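Local coordinates for necrotic enteritis toxin B (Clostridium perfringens, PDB 4I0N), which forms pores in membranes as a toxin of the alpha-hemolysin fold, probably by assembling into a ring that inserts a beta barrel, at residues A[103-108]-A[154-159]; A[85-90]-A[166-171]; A[182-187]-A[258-263]. All blocks are in the same frame, centred on the assembly; numbering follows the deposited sequence.

Contact 1 (A[103-108]-A[154-159])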
# COMPACT_ATOMS: atom_id res chain seq x y z
N SER A 103 8.87 -1.45 11.02
CA SER A 103 8.09 -0.89 9.91
C SER A 103 6.69 -0.57 10.42
O SER A 103 6.21 -1.18 11.40
CB SER A 103 8.05 -1.89 8.75
OG SER A 103 7.35 -3.07 9.11
N ILE A 104 6.05 0.40 9.78
CA ILE A 104 4.68 0.79 10.12
C ILE A 104 3.88 0.91 8.81
O ILE A 104 4.45 1.20 7.74
CB ILE A 104 4.63 2.14 10.92
CG1 ILE A 104 5.41 3.24 10.19
CG2 ILE A 104 5.12 1.96 12.37
CD1 ILE A 104 5.12 4.66 10.66
N PRO A 105 2.56 0.68 8.86
CA PRO A 105 1.75 0.35 10.03
C PRO A 105 1.88 -1.09 10.41
O PRO A 105 2.38 -1.90 9.63
CB PRO A 105 0.32 0.68 9.57
CG PRO A 105 0.34 0.48 8.08
CD PRO A 105 1.76 0.78 7.62
N LYS A 106 1.44 -1.43 11.62
CA LYS A 106 1.62 -2.78 12.12
C LYS A 106 0.30 -3.48 12.37
O LYS A 106 -0.76 -2.84 12.43
CB LYS A 106 2.49 -2.79 13.39
CG LYS A 106 3.86 -2.09 13.22
CD LYS A 106 4.97 -2.65 14.15
CE LYS A 106 5.60 -3.94 13.61
NZ LYS A 106 6.06 -3.82 12.17
N ASN A 107 0.38 -4.81 12.52
CA ASN A 107 -0.78 -5.63 12.81
C ASN A 107 -1.92 -5.38 11.82
O ASN A 107 -1.67 -5.31 10.60
CB ASN A 107 -1.18 -5.43 14.29
CG ASN A 107 -0.04 -5.76 15.23
OD1 ASN A 107 0.45 -4.90 15.97
ND2 ASN A 107 0.41 -7.01 15.19
N THR A 108 -3.15 -5.25 12.31
CA THR A 108 -4.30 -4.99 11.44
C THR A 108 -5.03 -3.73 11.87
O THR A 108 -5.32 -3.56 13.06
CB THR A 108 -5.26 -6.17 11.45
OG1 THR A 108 -4.55 -7.33 11.00
CG2 THR A 108 -6.49 -5.94 10.55
N PHE A 154 -12.01 -0.60 3.50
CA PHE A 154 -10.92 -1.57 3.45
C PHE A 154 -10.26 -1.65 4.81
O PHE A 154 -10.54 -0.81 5.70
CB PHE A 154 -9.86 -1.17 2.39
CG PHE A 154 -10.27 -1.42 0.97
CD1 PHE A 154 -9.55 -2.34 0.19
CD2 PHE A 154 -11.30 -0.68 0.38
CE1 PHE A 154 -9.90 -2.55 -1.18
CE2 PHE A 154 -11.67 -0.87 -0.97
CZ PHE A 154 -10.96 -1.82 -1.76
N ARG A 155 -9.41 -2.66 5.00
CA ARG A 155 -8.54 -2.75 6.18
C ARG A 155 -7.11 -3.02 5.75
O ARG A 155 -6.89 -3.51 4.63
CB ARG A 155 -9.01 -3.87 7.12
CG ARG A 155 -9.06 -5.24 6.46
CD ARG A 155 -9.17 -6.37 7.51
NE ARG A 155 -10.19 -6.11 8.51
CZ ARG A 155 -11.41 -6.64 8.52
NH1 ARG A 155 -11.79 -7.50 7.56
NH2 ARG A 155 -12.28 -6.32 9.48
N THR A 156 -6.16 -2.70 6.62
CA THR A 156 -4.75 -2.95 6.35
C THR A 156 -4.29 -4.11 7.24
O THR A 156 -4.52 -4.09 8.46
CB THR A 156 -3.90 -1.73 6.69
OG1 THR A 156 -4.25 -0.67 5.80
CG2 THR A 156 -2.39 -2.06 6.56
N ILE A 157 -3.69 -5.12 6.62
CA ILE A 157 -3.16 -6.27 7.35
C ILE A 157 -1.68 -6.32 7.05
O ILE A 157 -1.29 -6.51 5.89
CB ILE A 157 -3.84 -7.59 6.89
CG1 ILE A 157 -5.37 -7.49 7.06
CG2 ILE A 157 -3.23 -8.81 7.63
CD1 ILE A 157 -6.17 -8.45 6.20
N GLN A 158 -0.83 -6.13 8.06
CA GLN A 158 0.60 -6.36 7.80
C GLN A 158 0.83 -7.87 7.80
O GLN A 158 0.77 -8.52 8.83
CB GLN A 158 1.52 -5.66 8.79
CG GLN A 158 3.00 -5.80 8.37
CD GLN A 158 3.98 -4.97 9.19
OE1 GLN A 158 3.92 -4.95 10.42
NE2 GLN A 158 4.91 -4.30 8.50
N ARG A 159 1.06 -8.43 6.61
CA ARG A 159 1.11 -9.88 6.42
C ARG A 159 2.51 -10.46 6.57
O ARG A 159 2.66 -11.65 6.88
CB ARG A 159 0.51 -10.26 5.07
CG ARG A 159 1.05 -9.43 3.90
CD ARG A 159 0.45 -9.84 2.57
NE ARG A 159 0.75 -11.24 2.25
CZ ARG A 159 1.86 -11.67 1.67
NH1 ARG A 159 2.83 -10.82 1.33
NH2 ARG A 159 2.02 -12.97 1.43
O HOH W 1 2.78 -6.52 12.25

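Contact 2 (A[85-90]-A[166-171])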
# COMPACT_ATOMS: atom_id res chain seq x y z
N TYR A 85 -5.27 -4.52 -2.50
CA TYR A 85 -3.97 -3.97 -2.89
C TYR A 85 -2.88 -4.58 -1.99
O TYR A 85 -2.99 -4.52 -0.78
CB TYR A 85 -3.96 -2.46 -2.71
CG TYR A 85 -4.94 -1.70 -3.55
CD1 TYR A 85 -4.54 -1.14 -4.78
CD2 TYR A 85 -6.24 -1.46 -3.09
CE1 TYR A 85 -5.43 -0.37 -5.55
CE2 TYR A 85 -7.16 -0.70 -3.88
CZ TYR A 85 -6.73 -0.16 -5.10
OH TYR A 85 -7.61 0.60 -5.85
N ARG A 86 -1.82 -5.12 -2.59
CA ARG A 86 -0.69 -5.65 -1.84
C ARG A 86 0.56 -4.82 -2.10
O ARG A 86 0.90 -4.52 -3.27
CB ARG A 86 -0.41 -7.10 -2.22
CG ARG A 86 0.78 -7.68 -1.41
CD ARG A 86 0.89 -9.18 -1.63
NE ARG A 86 -0.23 -9.87 -1.00
CZ ARG A 86 -0.48 -11.17 -1.09
NH1 ARG A 86 0.32 -11.97 -1.79
NH2 ARG A 86 -1.54 -11.69 -0.48
N ILE A 87 1.23 -4.46 -1.01
CA ILE A 87 2.45 -3.65 -1.12
C ILE A 87 3.55 -4.46 -0.44
O ILE A 87 3.43 -4.80 0.73
CB ILE A 87 2.28 -2.25 -0.44
CG1 ILE A 87 1.34 -1.36 -1.27
CG2 ILE A 87 3.65 -1.53 -0.26
CD1 ILE A 87 -0.12 -1.48 -0.93
N ASN A 88 4.61 -4.76 -1.18
CA ASN A 88 5.76 -5.44 -0.59
C ASN A 88 6.94 -4.48 -0.66
O ASN A 88 7.17 -3.84 -1.70
CB ASN A 88 6.13 -6.70 -1.37
CG ASN A 88 5.01 -7.72 -1.43
OD1 ASN A 88 4.21 -7.87 -0.51
ND2 ASN A 88 4.97 -8.45 -2.53
N VAL A 89 7.68 -4.38 0.43
CA VAL A 89 8.91 -3.62 0.42
C VAL A 89 10.02 -4.61 0.82
O VAL A 89 9.99 -5.15 1.92
CB VAL A 89 8.84 -2.41 1.37
CG1 VAL A 89 10.14 -1.66 1.35
CG2 VAL A 89 7.69 -1.45 0.95
N LYS A 90 10.97 -4.85 -0.08
CA LYS A 90 12.01 -5.84 0.15
C LYS A 90 13.35 -5.14 0.25
O LYS A 90 13.60 -4.20 -0.48
CB LYS A 90 12.07 -6.87 -0.98
CG LYS A 90 10.83 -7.77 -1.04
CD LYS A 90 10.91 -8.69 -2.25
CE LYS A 90 9.69 -9.58 -2.35
NZ LYS A 90 9.73 -10.38 -3.63
N ALA A 166 8.77 -6.40 4.30
CA ALA A 166 7.61 -5.89 4.99
C ALA A 166 6.51 -5.92 3.94
O ALA A 166 6.71 -5.47 2.80
CB ALA A 166 7.84 -4.44 5.44
N SER A 167 5.37 -6.49 4.29
CA SER A 167 4.29 -6.62 3.32
C SER A 167 2.94 -6.31 3.96
O SER A 167 2.73 -6.67 5.11
CB SER A 167 4.28 -8.02 2.74
OG SER A 167 3.21 -8.15 1.81
N TRP A 168 2.06 -5.67 3.20
CA TRP A 168 0.75 -5.24 3.67
C TRP A 168 -0.30 -5.57 2.63
O TRP A 168 -0.10 -5.32 1.44
CB TRP A 168 0.71 -3.74 3.87
CG TRP A 168 1.64 -3.21 4.92
CD1 TRP A 168 1.37 -3.03 6.25
CD2 TRP A 168 3.00 -2.78 4.73
NE1 TRP A 168 2.47 -2.52 6.90
CE2 TRP A 168 3.48 -2.35 5.99
CE3 TRP A 168 3.85 -2.71 3.61
CZ2 TRP A 168 4.78 -1.83 6.17
CZ3 TRP A 168 5.15 -2.23 3.79
CH2 TRP A 168 5.60 -1.79 5.06
N ASP A 169 -1.42 -6.14 3.08
CA ASP A 169 -2.61 -6.24 2.24
C ASP A 169 -3.60 -5.20 2.70
O ASP A 169 -3.91 -5.11 3.89
CB ASP A 169 -3.24 -7.63 2.37
CG ASP A 169 -2.58 -8.64 1.48
OD1 ASP A 169 -1.70 -8.26 0.67
OD2 ASP A 169 -2.93 -9.83 1.59
N ILE A 170 -4.08 -4.41 1.75
CA ILE A 170 -5.16 -3.48 2.01
C ILE A 170 -6.36 -4.12 1.31
O ILE A 170 -6.47 -4.12 0.07
CB ILE A 170 -4.84 -2.04 1.54
CG1 ILE A 170 -3.75 -1.43 2.44
CG2 ILE A 170 -6.11 -1.15 1.55
CD1 ILE A 170 -2.35 -1.90 2.12
N LYS A 171 -7.23 -4.71 2.14
CA LYS A 171 -8.21 -5.67 1.64
C LYS A 171 -9.62 -5.17 1.91
O LYS A 171 -9.92 -4.64 2.96
CB LYS A 171 -8.01 -7.04 2.33
CG LYS A 171 -8.92 -8.14 1.80
CD LYS A 171 -8.56 -9.49 2.50
CE LYS A 171 -9.50 -10.64 2.09
NZ LYS A 171 -9.38 -11.03 0.63

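Contact 3 (A[182-187]-A[258-263])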
# COMPACT_ATOMS: atom_id res chain seq x y z
N ASP A 182 -18.84 -12.29 0.38
CA ASP A 182 -19.60 -13.50 0.67
C ASP A 182 -21.11 -13.31 0.74
O ASP A 182 -21.83 -14.29 0.98
CB ASP A 182 -19.12 -14.15 1.98
CG ASP A 182 -17.66 -14.57 1.91
OD1 ASP A 182 -17.30 -15.36 1.00
OD2 ASP A 182 -16.89 -14.11 2.77
N SER A 183 -21.62 -12.08 0.55
CA SER A 183 -23.05 -11.82 0.75
C SER A 183 -23.88 -12.63 -0.24
O SER A 183 -23.48 -12.80 -1.39
CB SER A 183 -23.39 -10.32 0.64
OG SER A 183 -22.77 -9.59 1.68
N TYR A 184 -25.00 -13.17 0.23
CA TYR A 184 -25.82 -14.02 -0.63
C TYR A 184 -27.28 -14.00 -0.22
O TYR A 184 -27.63 -14.30 0.93
CB TYR A 184 -25.27 -15.46 -0.70
CG TYR A 184 -26.10 -16.33 -1.61
CD1 TYR A 184 -25.99 -16.21 -3.00
CD2 TYR A 184 -27.04 -17.25 -1.10
CE1 TYR A 184 -26.77 -16.99 -3.86
CE2 TYR A 184 -27.82 -18.03 -1.95
CZ TYR A 184 -27.68 -17.89 -3.33
OH TYR A 184 -28.45 -18.66 -4.18
N HIS A 185 -28.12 -13.62 -1.17
CA HIS A 185 -29.57 -13.63 -1.03
C HIS A 185 -30.09 -14.67 -2.03
O HIS A 185 -29.64 -14.71 -3.19
CB HIS A 185 -30.12 -12.24 -1.36
CG HIS A 185 -31.58 -12.07 -1.08
ND1 HIS A 185 -32.57 -12.65 -1.86
CD2 HIS A 185 -32.23 -11.34 -0.14
CE1 HIS A 185 -33.75 -12.32 -1.38
NE2 HIS A 185 -33.58 -11.52 -0.35
N ALA A 186 -31.02 -15.51 -1.57
CA ALA A 186 -31.55 -16.59 -2.41
C ALA A 186 -32.06 -16.14 -3.78
O ALA A 186 -31.92 -16.86 -4.76
CB ALA A 186 -32.65 -17.36 -1.67
N ILE A 187 -32.63 -14.94 -3.84
CA ILE A 187 -33.16 -14.39 -5.09
C ILE A 187 -32.13 -13.48 -5.78
O ILE A 187 -31.78 -13.72 -6.93
CB ILE A 187 -34.48 -13.64 -4.88
CG1 ILE A 187 -35.50 -14.55 -4.16
CG2 ILE A 187 -35.05 -13.14 -6.20
CD1 ILE A 187 -36.79 -13.82 -3.73
N GLN A 258 -35.99 -9.89 -11.85
CA GLN A 258 -35.03 -9.14 -11.05
C GLN A 258 -33.59 -9.42 -11.47
O GLN A 258 -33.31 -10.39 -12.17
CB GLN A 258 -35.18 -9.42 -9.53
CG GLN A 258 -34.92 -10.86 -9.12
CD GLN A 258 -36.08 -11.79 -9.41
OE1 GLN A 258 -37.24 -11.43 -9.24
NE2 GLN A 258 -35.77 -12.99 -9.87
N TRP A 259 -32.71 -8.54 -11.02
CA TRP A 259 -31.28 -8.73 -11.15
C TRP A 259 -30.73 -9.71 -10.11
O TRP A 259 -31.17 -9.72 -8.96
CB TRP A 259 -30.58 -7.38 -10.98
CG TRP A 259 -30.73 -6.50 -12.16
CD1 TRP A 259 -31.53 -5.39 -12.28
CD2 TRP A 259 -30.07 -6.66 -13.42
NE1 TRP A 259 -31.38 -4.84 -13.54
CE2 TRP A 259 -30.50 -5.61 -14.26
CE3 TRP A 259 -29.15 -7.60 -13.92
CZ2 TRP A 259 -30.03 -5.46 -15.58
CZ3 TRP A 259 -28.69 -7.46 -15.22
CH2 TRP A 259 -29.14 -6.40 -16.04
N ARG A 260 -29.74 -10.49 -10.53
CA ARG A 260 -28.98 -11.36 -9.62
C ARG A 260 -27.49 -11.05 -9.75
O ARG A 260 -26.94 -10.99 -10.87
CB ARG A 260 -29.23 -12.84 -9.96
CG ARG A 260 -28.53 -13.83 -9.05
CD ARG A 260 -29.08 -15.22 -9.32
NE ARG A 260 -28.43 -16.27 -8.55
CZ ARG A 260 -28.82 -16.65 -7.34
NH1 ARG A 260 -28.18 -17.63 -6.72
NH2 ARG A 260 -29.84 -16.06 -6.76
N GLY A 261 -26.82 -10.86 -8.61
CA GLY A 261 -25.37 -10.51 -8.64
C GLY A 261 -24.50 -11.67 -8.20
O GLY A 261 -24.92 -12.48 -7.38
N THR A 262 -23.29 -11.75 -8.77
CA THR A 262 -22.31 -12.76 -8.39
C THR A 262 -20.97 -12.04 -8.36
O THR A 262 -20.66 -11.29 -9.29
CB THR A 262 -22.22 -13.91 -9.45
OG1 THR A 262 -23.53 -14.44 -9.69
CG2 THR A 262 -21.35 -15.06 -8.93
N ASN A 263 -20.19 -12.25 -7.30
CA ASN A 263 -18.82 -11.76 -7.28
C ASN A 263 -17.83 -12.93 -7.39
O ASN A 263 -18.00 -13.96 -6.73
CB ASN A 263 -18.53 -10.98 -6.00
CG ASN A 263 -17.22 -10.23 -6.06
OD1 ASN A 263 -17.07 -9.30 -6.86
ND2 ASN A 263 -16.25 -10.63 -5.22
O HOH W 2 -33.11 -14.11 -9.20

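Contact 1 (A[103-108]-A[154-159])
Gln-158 reaches across to Ser-103, Lys-106 and Asn-107 and makes the tight half of this contact. Its CG stands anti to the backbone N (chi1 -173°) and the chain stays extended, which carries the amide past Pro-105 O to Ser-103 and Lys-106. There Gln-158 NE2 donates to Ser-103 OG at 2.8 Å, close to the amide plane, while Gln-158 OE1 takes Lys-106 NZ at 3.0 Å on a lone pair in the carbonyl plane. A water bridges OE1 to Asn-107 N. Lys-106, bent at its last two torsions, also donates from NZ to Ser-103 O at 2.8 Å. A glutamine suits this place because one amide can both give and accept. The peptide before Pro-105 is cis, and Pro-105 CG meets Thr-156 CG2 at 4.0 Å. In the alpha-hemolysin fold this is where the chain leaves and re-enters the body around the probable pre-stem, with short strand 108-109 pairing antiparallel with strand 154-162. Gln-158 N donates to Asn-107 O in an almost straight bond of 2.8 Å, and Thr-108 CA lies 3.1 Å from Thr-156 O, keeping the backbones close. Toward solvent the side chains pack more loosely: exposed Thr-108 lies alongside Ile-157, and Thr-108 CG2 brushes Arg-155 CD at 4.1 Å, while the arginine's guanidinium turns to a salt bridge with Asp-110.

Contact 2 (A[85-90]-A[166-171])
Tyr-85, Ile-87 and Val-89 form antiparallel hydrogen-bonded pairs with Ile-170, Trp-168 and Ala-166 in a beta sandwich of the alpha-hemolysin fold. The N-to-C directions of the two strands differ by 168°, and six backbone bonds, such as Ile-87 N to Trp-168 O at 2.9 Å, join them. On the face of these residues the contacts are apolar. Val-89 CG2 lies at the indole edge, 3.9 Å from Trp-168 CZ3, and Ile-87 CG2 comes 4.1 Å from Trp-168 CE3. The isoleucine methyls Ile-87 CD1 and Ile-170 CD1 meet at 3.8 Å. Branched and aromatic side chains fit here, since strands 53-65 and 219-231 of the opposing sheet cover this face with Leu-60, Ile-64, Phe-220 and Met-224. The indole is also positioned from outside the pair, because its NE1 donates to Pro-105 O.

The other face is polar. Arg-86 grips Asp-169 side-on, with NE 2.7 Å from OD1 and NH2 3.1 Å from OD2; both oxygens use their syn lone pairs, and the planes are nearly coplanar, 11° apart. The bend at chi3 (-69°) turns the guanidinium toward its partner. Further along, Glu-242 takes Asn-88 ND2 and helps fix how the amide is turned, while Arg-159 NH1 is bound to Ser-167 OG. That hydroxyl donates to Asn-88 OD1 over a short 2.5 Å, nearly in line with the amide C=O.

Contact 3 (A[182-187]-A[258-263])
The loop 182-187 passes beside strand 258-263 without pairing with it, the closest CA atoms being those of Ile-187 and Arg-260 at 6.9 Å. Arg-260 spans the gap. Fully extended from CG to NE, its side chain projects off the strand and holds the guanidinium against the loop, a reach that suits arginine to this place. Arg-260 NH1 donates to Tyr-184 OH at 2.8 Å, with the hydroxyl in the guanidinium plane. The same nitrogen sits at the edge of the tyrosine ring and not over a face, which rules out a cation-pi stack; the two planes are turned 88° to each other. Arg-260 NH2 serves two carbonyls, Ala-186 O and Ile-187 O, each at 3.0 Å, and lies above both carbonyl planes. The turn that brings these oxygens together is braced within the loop by Ile-187 N donating to His-185 ND1 at 3.0 Å. Beside this, Ile-187 CG2 rests 3.6 Å from Gln-258 CD, and a water links Ile-187 O to Gln-258 NE2. This distal region, about 30 Å from the centre of the chain, is consistent with the rim domain of the family. Arg-260 also touches Glu-255 of strand 236-255. Across the contact it makes one fairly straight bond to a hydroxyl and two bent, probably weaker ones to carbonyls, whose dipoles probably offset its charge only in part.

In the fold
Contact 2 is the buried one, contact 1 is partly buried and contact 3 lies on the surface, about 31 Å from contact 1 and 30 Å from contact 2 between centres. Contacts 1 and 2 adjoin through neighbouring strands 154-162 and 165-172, where Ile-157 N lies 2.7 Å from Asp-169 O, a probable hydrogen bond. Contact 3 reaches the same branched sheet through strand 258-279, but touches neither of them. The chemistry follows the setting: regular strand pairing with an apolar and a polar face in contact 2, chiefly a glutamine amide holding a turn between sheets in contact 1, and chiefly an arginine holding an unpaired loop in contact 3. Bridging waters occur in contacts 1 and 3.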